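Local coordinates for ancylostoma secreted protein 1 (Necator americanus, PDB 3NT8) that is probably associated with the transition of infective hookworm larvae to parasitism, as a two-CAP-domain protein of the CRISP family, at residues A[248-251]-A[252-256]. Sequence-based numbering, arbitrary orientation.
Sequences FRSS and VARGL
Ser251 O accepts two backbone N-H groups where helix 235-253 of the second CAP domain ends in a Schellman motif. Leu256 N reaches it at 3.0 Å, while Arg254 N is shared weakly between Ser251 O and Ser250 O. Gly255 is the C-prime residue: its positive phi swings the next peptide back, bringing Leu256 N to Ser251 O. The second bond of the motif, Gly255 N to Val252 O, is weak. Upstream, regular helical bonds persist, with Val252 N on Phe248 O at 2.9 Å and Ala253 N on Arg249 O.

The example also illustrates how a side chain can fold back over a helix end. A bend at chi3 (-64°) returns the Arg254 guanidinium to the preceding turn, where NH2 donates to Ser250 OG at 2.9 Å. That oxygen lies 15° out of the guanidinium plane, and the N-H...O angle is 151°. Ser250 O receives both N and NE of Arg254, each weakly. Glu418 O ties the C-terminal region to both residues, bonding to Ser250 OG and Arg254 NE. Phe248 stacks on Trp330 of helix 318-330, and Val252 packs against Tyr359 of helix 357-363 and Tyr399. Ser251 OG, hydrogen-bonded to Glu257 OE2, lies 3.4 Å from Leu256 CB.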
# COMPACT_ATOMS: atom_id res chain seq x y z
N PHE A 248 -13.39 4.26 5.57
CA PHE A 248 -14.12 3.44 4.65
C PHE A 248 -15.56 3.19 5.15
O PHE A 248 -16.50 3.25 4.34
CB PHE A 248 -13.39 2.13 4.42
CG PHE A 248 -12.26 2.17 3.39
CD1 PHE A 248 -12.41 2.84 2.19
CD2 PHE A 248 -11.09 1.40 3.59
CE1 PHE A 248 -11.40 2.84 1.16
CE2 PHE A 248 -10.06 1.40 2.58
CZ PHE A 248 -10.26 2.12 1.34
N ARG A 249 -15.74 2.93 6.44
CA ARG A 249 -17.10 2.76 6.96
C ARG A 249 -17.90 4.07 6.85
O ARG A 249 -19.12 4.03 6.65
CB ARG A 249 -17.04 2.34 8.42
CG ARG A 249 -16.67 0.89 8.59
CD ARG A 249 -16.25 0.54 9.99
NE ARG A 249 -17.40 0.40 10.85
CZ ARG A 249 -18.10 -0.72 10.99
NH1 ARG A 249 -17.76 -1.83 10.28
NH2 ARG A 249 -19.15 -0.74 11.78
N SER A 250 -17.22 5.21 7.04
CA SER A 250 -17.88 6.50 6.87
C SER A 250 -18.36 6.71 5.42
O SER A 250 -19.51 7.13 5.17
CB SER A 250 -16.97 7.65 7.29
OG SER A 250 -17.60 8.89 7.04
N SER A 251 -17.45 6.42 4.49
CA SER A 251 -17.73 6.52 3.10
C SER A 251 -18.87 5.62 2.67
O SER A 251 -19.75 6.07 1.93
CB SER A 251 -16.50 6.25 2.26
OG SER A 251 -16.82 6.61 0.92
N VAL A 252 -18.84 4.36 3.11
CA VAL A 252 -19.87 3.41 2.73
C VAL A 252 -21.22 3.74 3.32
O VAL A 252 -22.23 3.52 2.65
CB VAL A 252 -19.45 1.93 3.00
CG1 VAL A 252 -19.86 1.49 4.35
CG2 VAL A 252 -19.97 0.99 1.97
N ALA A 253 -21.28 4.27 4.55
CA ALA A 253 -22.54 4.60 5.14
C ALA A 253 -23.24 5.75 4.42
O ALA A 253 -24.43 5.84 4.46
CB ALA A 253 -22.40 4.92 6.59
N ARG A 254 -22.48 6.61 3.77
CA ARG A 254 -23.02 7.81 3.15
C ARG A 254 -23.29 7.61 1.67
O ARG A 254 -23.61 8.54 0.99
CB ARG A 254 -22.09 9.00 3.38
CG ARG A 254 -22.30 9.63 4.78
CD ARG A 254 -21.27 10.66 5.02
NE ARG A 254 -19.89 10.18 5.08
CZ ARG A 254 -18.92 10.60 4.25
NH1 ARG A 254 -19.19 11.52 3.33
NH2 ARG A 254 -17.67 10.18 4.39
N GLY A 255 -23.17 6.37 1.21
CA GLY A 255 -23.54 6.01 -0.17
C GLY A 255 -22.48 6.35 -1.17
O GLY A 255 -22.79 6.69 -2.33
N LEU A 256 -21.21 6.39 -0.72
CA LEU A 256 -20.18 6.90 -1.63
C LEU A 256 -19.30 5.84 -2.27
O LEU A 256 -18.55 6.15 -3.20
CB LEU A 256 -19.34 8.00 -0.95
CG LEU A 256 -20.19 9.21 -0.54
CD1 LEU A 256 -19.24 10.10 0.31
CD2 LEU A 256 -20.79 10.05 -1.69